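Long-range contacts in quinoline 2-oxidoreductase medium subunit (Pseudomonas putida, PDB 1T3Q), which binds FAD and, as the medium subunit of a molybdenum hydroxylase acting on quinoline, probably takes part in its electron transfer: residues S147-M152 with E217-Q222; A195-S200 with R274-A279; A208-L213 with R225-L230. One frame throughout, in Å; residues are numbered along the deposited sequence.

Contact 1 of 3, residues S147-M152 with E217-Q222; sequences SATDFM and EERAHQ
Arg-219 reaches across to the carbonyl oxygens of Thr-149 and Met-152 at the end of helix 148-151. The contact is a bridge between domains. The helix belongs to the FAD-binding part of the chain, and 217-222 is a loop leading into an edge strand of the C-terminal domain. The CB of Arg-219 already points at the helix. CG and CD of Arg-219 run alongside Met-152 O, CD at 4.0 Å. The chain then bends at chi3 (71°), which swings the guanidinium side-on to this oxygen. NE of Arg-219 donates to Met-152 O at 2.9 Å, in the carbonyl plane and on a lone pair, with an N-H...O angle of 147°. NH1 of Arg-219 grips the same Met-152 O at 3.1 Å, from above the carbonyl plane. Both bonds lie near the guanidinium plane, so together they limit its rotation. Arg-219 NH1 also makes a weak, bent bond (130°) to Thr-149 O at 2.8 Å. A positive group at the C-terminal end of a helix is likely to be favoured by the helix dipole. Asp-150 OD1 lies 4.8 Å from Arg-219 NH1, so the opposite charges are near but not in contact. At the other end of this helix, Ser-147 is the N-cap: its OG accepts from Asp-150 N. Glu-218 turns its carboxylate to another partner, His-155 N. Away from the guanidinium, a water joins the two segments. It lies 3.2 Å from Thr-149 OG1 and donates to Gln-222 OE1. The Met-152 side chain, bent at chi2, brings its methyl CE to 3.7 Å from Glu-218 O, a buried carbonyl oxygen that has no polar partner in the model.

Contact 2 of 3, residues A195-S200 with R274-A279; sequences AAAGLS and RVILKA
Ala-197 and Ala-279 meet where strand 195-200 and helix 274-279 pack most closely. Ala-197 CB and Ala-279 CB are 3.8 Å apart. Ala-279 CB also sits 3.4 Å from Ala-197 O, so this methyl presses on the strand backbone itself. Val-275 lies to one side of the pair. Its CG2, turned away from its own backbone N, rests over the strand near Ala-195 O, and Val-275 CG1 is 4.0 Å from Ala-195 CB. On the other side, Leu-199 CD1 reaches Ala-279 CB at 3.7 Å. The alanines are consistent with the close approach of the axes, 7.4 Å, with the two N-to-C directions 30° apart. This is a helix lying on one face of an antiparallel sheet, an alpha-beta layer in the C-terminal domain of the flavoprotein. Ile-276 sits beside Ala-197, its CG1 4.3 Å from Ala-197 CB, and it also packs on helix 237-248. Away from this packed line the helix side chains are more open. Lys-278 is partly exposed and not modelled beyond CG. Arg-274 is exposed, forms a salt bridge with Asp-181 and packs on Thr-652 of the large subunit.

Contact 3 of 3, residues A208-L213 with R225-L230; sequences AARIAL and RANDFL
Asn-227 has its CG opposite its own carbonyl carbon (chi1 -65°), which sends the amide across to the strand at Ala-209 and Ile-211. Ile-211 has a similar first torsion (chi1 -51°), and its CG1 branch is turned to meet the helix. The motif is a helix packed on a sheet in the C-terminal domain. Helix 224-230 runs back across strand 205-214 after the short edge strand 221-222. The segment axes are 7.1 Å apart at closest and nearly antiparallel, at 154°. Asn-227 is the polar wedge of this contact. Asn-227 CB lies 3.4 Å from Ala-209 O, and its CG comes to 3.2 Å from the same oxygen. The end modelled as ND2 of Asn-227 is 2.7 Å from Ile-211 N. The amide is probably turned over in the model, and with it turned back this pair may be a hydrogen bond. With an alanine in place of Asn-227, the amide beside Ile-211 N would be gone, and a gap would probably open between the strand backbone and the helix. Arg-210 crosses the amide obliquely, its guanidinium plane tilted to that of the amide. The apolar side of the contact is carried by Leu-230. Leu-230 CD1 is 3.9 Å from Ala-209 CB and 3.8 Å from Ile-211 CD1. The Leu-230 and Ile-211 side chains cross at about a right angle, with Leu-230 CD1 against the CG1-CD1 branch of Ile-211. Beyond this pair, Ile-211 also packs on Thr-272 and Ile-276 of helix 261-284, and Ala-209 on Leu-199 of the adjacent strand. These neighbours bury the apolar groups. One turn back along the helix from Leu-230, Ala-226 CB lies 4.2 Å from Ile-211 CG1.

Contacts 2 and 3 are close neighbours, their centres about 9 Å apart. They place helices 261-284 and 224-230 on adjacent strands, 193-202 and 205-214, of one four-stranded antiparallel sheet. Gly-198 N and Arg-210 O probably bond these strands together. Contact 3 is nested in the chain loop closed by contact 2; the segments of contact 1 alternate with theirs. Contact 1 lies about 16 Å from contact 3 and 19 Å from contact 2, measured between centres. Its strand 221-222 borders 205-214 in the same sheet, while its helix 148-151 belongs to the FAD-binding part. Contacts 2 and 3 pack helices on the sheet of the C-terminal domain, and contact 1 ties it to the flavin-bearing part.

Contact 1 of 3, residues S147-M152 with E217-Q222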
loop_
_atom_site.group_PDB
_atom_site.type_symbol
_atom_site.label_atom_id
_atom_site.label_comp_id
_atom_site.label_asym_id
_atom_site.label_seq_id
_atom_site.Cartn_x
_atom_site.Cartn_y
_atom_site.Cartn_z
ATOM N N SER C 147 -2.082 -36.307 51.253
ATOM C CA SER C 147 -0.657 -36.005 51.283
ATOM C C SER C 147 -0.187 -35.694 49.872
ATOM O O SER C 147 -0.792 -36.141 48.893
ATOM C CB SER C 147 0.143 -37.188 51.832
ATOM O OG SER C 147 0.236 -38.229 50.879
ATOM N N ALA C 148 0.893 -34.925 49.777
ATOM C CA ALA C 148 1.462 -34.552 48.491
ATOM C C ALA C 148 1.867 -35.812 47.733
ATOM O O ALA C 148 1.734 -35.880 46.512
ATOM C CB ALA C 148 2.675 -33.650 48.699
ATOM N N THR C 149 2.354 -36.812 48.463
ATOM C CA THR C 149 2.764 -38.067 47.841
ATOM C C THR C 149 1.582 -38.779 47.185
ATOM O O THR C 149 1.708 -39.289 46.072
ATOM C CB THR C 149 3.425 -39.015 48.870
ATOM O OG1 THR C 149 4.617 -38.406 49.380
ATOM C CG2 THR C 149 3.789 -40.346 48.216
ATOM N N ASP C 150 0.438 -38.820 47.866
ATOM C CA ASP C 150 -0.745 -39.471 47.302
ATOM C C ASP C 150 -1.369 -38.632 46.200
ATOM O O ASP C 150 -1.989 -39.165 45.276
ATOM C CB ASP C 150 -1.812 -39.727 48.376
ATOM C CG ASP C 150 -1.510 -40.941 49.231
ATOM O OD1 ASP C 150 -0.823 -41.863 48.742
ATOM O OD2 ASP C 150 -1.977 -40.982 50.389
ATOM N N PHE C 151 -1.214 -37.316 46.307
ATOM C CA PHE C 151 -1.772 -36.400 45.321
ATOM C C PHE C 151 -1.179 -36.638 43.936
ATOM O O PHE C 151 -1.911 -36.705 42.945
ATOM C CB PHE C 151 -1.510 -34.950 45.733
ATOM C CG PHE C 151 -2.168 -33.941 44.836
ATOM C CD1 PHE C 151 -3.524 -33.647 44.975
ATOM C CD2 PHE C 151 -1.446 -33.310 43.826
ATOM C CE1 PHE C 151 -4.148 -32.741 44.119
ATOM C CE2 PHE C 151 -2.062 -32.404 42.966
ATOM C CZ PHE C 151 -3.417 -32.119 43.113
ATOM N N MET C 152 0.147 -36.749 43.880
ATOM C CA MET C 152 0.871 -36.971 42.631
ATOM C C MET C 152 0.967 -38.461 42.363
ATOM O O MET C 152 1.842 -39.138 42.893
ATOM C CB MET C 152 2.276 -36.371 42.729
ATOM C CG MET C 152 3.127 -36.609 41.498
ATOM S SD MET C 152 2.355 -35.913 40.044
ATOM C CE MET C 152 3.735 -36.008 38.865
ATOM N N GLU C 217 11.516 -41.035 37.511
ATOM C CA GLU C 217 10.342 -41.876 37.350
ATOM C C GLU C 217 9.103 -40.992 37.402
ATOM O O GLU C 217 9.207 -39.796 37.675
ATOM C CB GLU C 217 10.312 -42.962 38.430
ATOM C CG GLU C 217 11.361 -44.038 38.173
ATOM C CD GLU C 217 11.309 -45.186 39.155
ATOM O OE1 GLU C 217 11.997 -46.198 38.904
ATOM O OE2 GLU C 217 10.592 -45.076 40.173
ATOM N N GLU C 218 7.938 -41.571 37.133
ATOM C CA GLU C 218 6.697 -40.806 37.124
ATOM C C GLU C 218 6.312 -40.128 38.431
ATOM O O GLU C 218 5.474 -39.225 38.439
ATOM C CB GLU C 218 5.542 -41.679 36.639
ATOM C CG GLU C 218 5.352 -41.619 35.136
ATOM C CD GLU C 218 4.054 -42.250 34.690
ATOM O OE1 GLU C 218 3.022 -42.018 35.355
ATOM O OE2 GLU C 218 4.066 -42.972 33.671
ATOM N N ARG C 219 6.916 -40.557 39.532
ATOM C CA ARG C 219 6.628 -39.967 40.836
ATOM C C ARG C 219 7.945 -39.793 41.574
ATOM O O ARG C 219 8.942 -40.426 41.229
ATOM C CB ARG C 219 5.714 -40.881 41.654
ATOM C CG ARG C 219 4.551 -41.473 40.875
ATOM C CD ARG C 219 3.776 -42.454 41.734
ATOM N NE ARG C 219 3.012 -41.775 42.776
ATOM C CZ ARG C 219 2.362 -42.394 43.755
ATOM N NH1 ARG C 219 1.688 -41.687 44.654
ATOM N NH2 ARG C 219 2.399 -43.720 43.846
ATOM N N ALA C 220 7.948 -38.941 42.592
ATOM C CA ALA C 220 9.154 -38.718 43.373
ATOM C C ALA C 220 9.604 -40.048 43.970
ATOM O O ALA C 220 8.782 -40.885 44.347
ATOM C CB ALA C 220 8.884 -37.717 44.484
ATOM N N HIS C 221 10.914 -40.249 44.038
ATOM C CA HIS C 221 11.451 -41.473 44.602
ATOM C C HIS C 221 12.137 -41.173 45.919
ATOM O O HIS C 221 13.168 -40.499 45.951
ATOM C CB HIS C 221 12.458 -42.121 43.655
ATOM C CG HIS C 221 13.155 -43.309 44.243
ATOM N ND1 HIS C 221 14.510 -43.331 44.492
ATOM C CD2 HIS C 221 12.677 -44.507 44.653
ATOM C CE1 HIS C 221 14.838 -44.491 45.032
ATOM N NE2 HIS C 221 13.743 -45.224 45.139
ATOM N N GLN C 222 11.554 -41.661 47.005
ATOM C CA GLN C 222 12.143 -41.466 48.320
ATOM C C GLN C 222 13.108 -42.635 48.472
ATOM O O GLN C 222 12.691 -43.791 48.624
ATOM C CB GLN C 222 11.050 -41.493 49.395
ATOM C CG GLN C 222 9.932 -40.482 49.141
ATOM C CD GLN C 222 10.420 -39.034 49.115
ATOM O OE1 GLN C 222 9.835 -38.185 48.438
ATOM N NE2 GLN C 222 11.484 -38.748 49.858
HETATM O O HOH W 1 7.198 -39.147 47.573
#

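Contact 2 of 3, residues A195-S200 with R274-A279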
loop_
_atom_site.group_PDB
_atom_site.type_symbol
_atom_site.label_atom_id
_atom_site.label_comp_id
_atom_site.label_asym_id
_atom_site.label_seq_id
_atom_site.Cartn_x
_atom_site.Cartn_y
_atom_site.Cartn_z
ATOM N N ALA C 195 17.209 -33.862 42.356
ATOM C CA ALA C 195 17.386 -34.536 43.631
ATOM C C ALA C 195 17.386 -33.541 44.779
ATOM O O ALA C 195 17.788 -32.384 44.626
ATOM C CB ALA C 195 18.688 -35.336 43.630
ATOM N N ALA C 196 16.921 -34.003 45.930
ATOM C CA ALA C 196 16.864 -33.178 47.122
ATOM C C ALA C 196 17.445 -33.995 48.258
ATOM O O ALA C 196 17.295 -35.218 48.299
ATOM C CB ALA C 196 15.421 -32.788 47.430
ATOM N N ALA C 197 18.125 -33.320 49.173
ATOM C CA ALA C 197 18.722 -34.001 50.308
ATOM C C ALA C 197 18.436 -33.201 51.565
ATOM O O ALA C 197 18.821 -32.034 51.667
ATOM C CB ALA C 197 20.225 -34.144 50.105
ATOM N N GLY C 198 17.730 -33.830 52.500
ATOM C CA GLY C 198 17.407 -33.189 53.761
ATOM C C GLY C 198 18.202 -33.905 54.835
ATOM O O GLY C 198 18.042 -35.112 55.029
ATOM N N LEU C 199 19.058 -33.171 55.538
ATOM C CA LEU C 199 19.888 -33.782 56.563
ATOM C C LEU C 199 19.811 -33.135 57.929
ATOM O O LEU C 199 19.562 -31.935 58.060
ATOM C CB LEU C 199 21.354 -33.769 56.132
ATOM C CG LEU C 199 21.714 -34.374 54.780
ATOM C CD1 LEU C 199 23.204 -34.192 54.543
ATOM C CD2 LEU C 199 21.331 -35.843 54.745
ATOM N N SER C 200 20.039 -33.959 58.943
ATOM C CA SER C 200 20.080 -33.515 60.323
ATOM C C SER C 200 21.470 -33.947 60.775
ATOM O O SER C 200 21.800 -35.135 60.743
ATOM C CB SER C 200 19.010 -34.213 61.155
ATOM O OG SER C 200 19.137 -33.846 62.518
ATOM N N ARG C 274 26.156 -35.025 44.549
ATOM C CA ARG C 274 26.428 -33.601 44.668
ATOM C C ARG C 274 25.543 -32.913 45.705
ATOM O O ARG C 274 26.032 -32.145 46.536
ATOM C CB ARG C 274 26.238 -32.917 43.312
ATOM C CG ARG C 274 26.556 -31.432 43.328
ATOM C CD ARG C 274 25.972 -30.731 42.113
ATOM N NE ARG C 274 26.505 -31.241 40.855
ATOM C CZ ARG C 274 26.034 -30.903 39.657
ATOM N NH1 ARG C 274 26.582 -31.409 38.560
ATOM N NH2 ARG C 274 25.010 -30.065 39.557
ATOM N N VAL C 275 24.242 -33.184 45.655
ATOM C CA VAL C 275 23.304 -32.566 46.586
ATOM C C VAL C 275 23.497 -33.049 48.029
ATOM O O VAL C 275 23.326 -32.278 48.979
ATOM C CB VAL C 275 21.830 -32.788 46.125
ATOM C CG1 VAL C 275 21.430 -34.251 46.279
ATOM C CG2 VAL C 275 20.897 -31.881 46.915
ATOM N N ILE C 276 23.863 -34.313 48.203
ATOM C CA ILE C 276 24.092 -34.835 49.547
ATOM C C ILE C 276 25.262 -34.080 50.180
ATOM O O ILE C 276 25.168 -33.613 51.315
ATOM C CB ILE C 276 24.430 -36.336 49.528
ATOM C CG1 ILE C 276 23.182 -37.145 49.170
ATOM C CG2 ILE C 276 24.993 -36.765 50.887
ATOM C CD1 ILE C 276 23.448 -38.625 48.985
ATOM N N LEU C 277 26.364 -33.962 49.444
ATOM C CA LEU C 277 27.531 -33.251 49.953
ATOM C C LEU C 277 27.174 -31.800 50.256
ATOM O O LEU C 277 27.614 -31.235 51.259
ATOM C CB LEU C 277 28.677 -33.309 48.934
ATOM C CG LEU C 277 29.370 -34.670 48.814
ATOM C CD1 LEU C 277 30.253 -34.723 47.575
ATOM C CD2 LEU C 277 30.191 -34.915 50.074
ATOM N N LYS C 278 26.363 -31.202 49.392
ATOM C CA LYS C 278 25.954 -29.815 49.569
ATOM C C LYS C 278 25.090 -29.653 50.818
ATOM O O LYS C 278 25.258 -28.700 51.583
ATOM C CB LYS C 278 25.185 -29.336 48.331
ATOM C CG LYS C 278 24.943 -27.832 48.276
ATOM N N ALA C 279 24.164 -30.585 51.027
ATOM C CA ALA C 279 23.284 -30.536 52.189
ATOM C C ALA C 279 24.076 -30.727 53.479
ATOM O O ALA C 279 23.778 -30.103 54.496
ATOM C CB ALA C 279 22.200 -31.605 52.078
#

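Contact 3 of 3, residues A208-L213 with R225-L230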
loop_
_atom_site.group_PDB
_atom_site.type_symbol
_atom_site.label_atom_id
_atom_site.label_comp_id
_atom_site.label_asym_id
_atom_site.label_seq_id
_atom_site.Cartn_x
_atom_site.Cartn_y
_atom_site.Cartn_z
ATOM N N ALA C 208 19.898 -38.032 60.727
ATOM C CA ALA C 208 18.662 -38.238 59.984
ATOM C C ALA C 208 18.866 -37.769 58.550
ATOM O O ALA C 208 19.503 -36.743 58.313
ATOM C CB ALA C 208 17.522 -37.461 60.632
ATOM N N ALA C 209 18.319 -38.517 57.599
ATOM C CA ALA C 209 18.462 -38.158 56.196
ATOM C C ALA C 209 17.235 -38.523 55.378
ATOM O O ALA C 209 16.596 -39.545 55.618
ATOM C CB ALA C 209 19.700 -38.844 55.605
ATOM N N ARG C 210 16.908 -37.658 54.423
ATOM C CA ARG C 210 15.796 -37.874 53.506
ATOM C C ARG C 210 16.331 -37.499 52.130
ATOM O O ARG C 210 16.545 -36.322 51.836
ATOM C CB ARG C 210 14.589 -36.996 53.862
ATOM C CG ARG C 210 13.848 -37.423 55.126
ATOM C CD ARG C 210 13.111 -38.754 54.952
ATOM N NE ARG C 210 11.972 -38.652 54.040
ATOM C CZ ARG C 210 11.091 -39.628 53.826
ATOM N NH1 ARG C 210 11.213 -40.789 54.456
ATOM N NH2 ARG C 210 10.087 -39.443 52.978
ATOM N N ILE C 211 16.577 -38.515 51.310
ATOM C CA ILE C 211 17.095 -38.331 49.962
ATOM C C ILE C 211 15.972 -38.649 48.985
ATOM O O ILE C 211 15.331 -39.694 49.097
ATOM C CB ILE C 211 18.274 -39.290 49.687
ATOM C CG1 ILE C 211 19.307 -39.183 50.813
ATOM C CG2 ILE C 211 18.907 -38.971 48.334
ATOM C CD1 ILE C 211 19.810 -37.773 51.065
ATOM N N ALA C 212 15.734 -37.749 48.034
ATOM C CA ALA C 212 14.674 -37.946 47.054
ATOM C C ALA C 212 15.107 -37.577 45.642
ATOM O O ALA C 212 15.831 -36.605 45.433
ATOM C CB ALA C 212 13.446 -37.126 47.445
ATOM N N LEU C 213 14.653 -38.364 44.673
ATOM C CA LEU C 213 14.968 -38.115 43.274
ATOM C C LEU C 213 13.681 -37.887 42.494
ATOM O O LEU C 213 12.686 -38.586 42.700
ATOM C CB LEU C 213 15.726 -39.300 42.668
ATOM C CG LEU C 213 17.215 -39.434 43.007
ATOM C CD1 LEU C 213 17.395 -39.700 44.495
ATOM C CD2 LEU C 213 17.810 -40.569 42.198
ATOM N N ARG C 225 16.740 -46.668 50.975
ATOM C CA ARG C 225 18.022 -47.361 51.109
ATOM C C ARG C 225 19.149 -46.385 51.426
ATOM O O ARG C 225 20.026 -46.677 52.239
ATOM C CB ARG C 225 18.374 -48.107 49.823
ATOM C CG ARG C 225 17.662 -49.427 49.622
ATOM N N ALA C 226 19.128 -45.231 50.768
ATOM C CA ALA C 226 20.148 -44.215 50.986
ATOM C C ALA C 226 19.956 -43.553 52.346
ATOM O O ALA C 226 20.927 -43.290 53.057
ATOM C CB ALA C 226 20.089 -43.167 49.879
ATOM N N ASN C 227 18.702 -43.277 52.699
ATOM C CA ASN C 227 18.385 -42.656 53.986
ATOM C C ASN C 227 18.976 -43.494 55.117
ATOM O O ASN C 227 19.728 -42.996 55.955
ATOM C CB ASN C 227 16.865 -42.573 54.193
ATOM C CG ASN C 227 16.176 -41.663 53.191
ATOM O OD1 ASN C 227 14.947 -41.552 53.186
ATOM N ND2 ASN C 227 16.954 -41.008 52.348
ATOM N N ASP C 228 18.621 -44.774 55.127
ATOM C CA ASP C 228 19.082 -45.708 56.148
ATOM C C ASP C 228 20.606 -45.810 56.201
ATOM O O ASP C 228 21.193 -45.857 57.279
ATOM C CB ASP C 228 18.466 -47.089 55.901
ATOM C CG ASP C 228 16.955 -47.106 56.110
ATOM O OD1 ASP C 228 16.333 -48.165 55.878
ATOM O OD2 ASP C 228 16.389 -46.064 56.512
ATOM N N PHE C 229 21.240 -45.839 55.034
ATOM C CA PHE C 229 22.695 -45.929 54.954
ATOM C C PHE C 229 23.403 -44.724 55.569
ATOM O O PHE C 229 24.414 -44.873 56.257
ATOM C CB PHE C 229 23.134 -46.064 53.494
ATOM C CG PHE C 229 24.617 -45.941 53.297
ATOM C CD1 PHE C 229 25.467 -46.995 53.615
ATOM C CD2 PHE C 229 25.171 -44.758 52.818
ATOM C CE1 PHE C 229 26.848 -46.874 53.457
ATOM C CE2 PHE C 229 26.553 -44.626 52.657
ATOM C CZ PHE C 229 27.389 -45.685 52.976
ATOM N N LEU C 230 22.877 -43.532 55.318
ATOM C CA LEU C 230 23.482 -42.305 55.822
ATOM C C LEU C 230 23.409 -42.096 57.334
ATOM O O LEU C 230 24.225 -41.366 57.900
ATOM C CB LEU C 230 22.864 -41.095 55.111
ATOM C CG LEU C 230 23.251 -40.910 53.640
ATOM C CD1 LEU C 230 22.424 -39.797 53.013
ATOM C CD2 LEU C 230 24.735 -40.588 53.544
#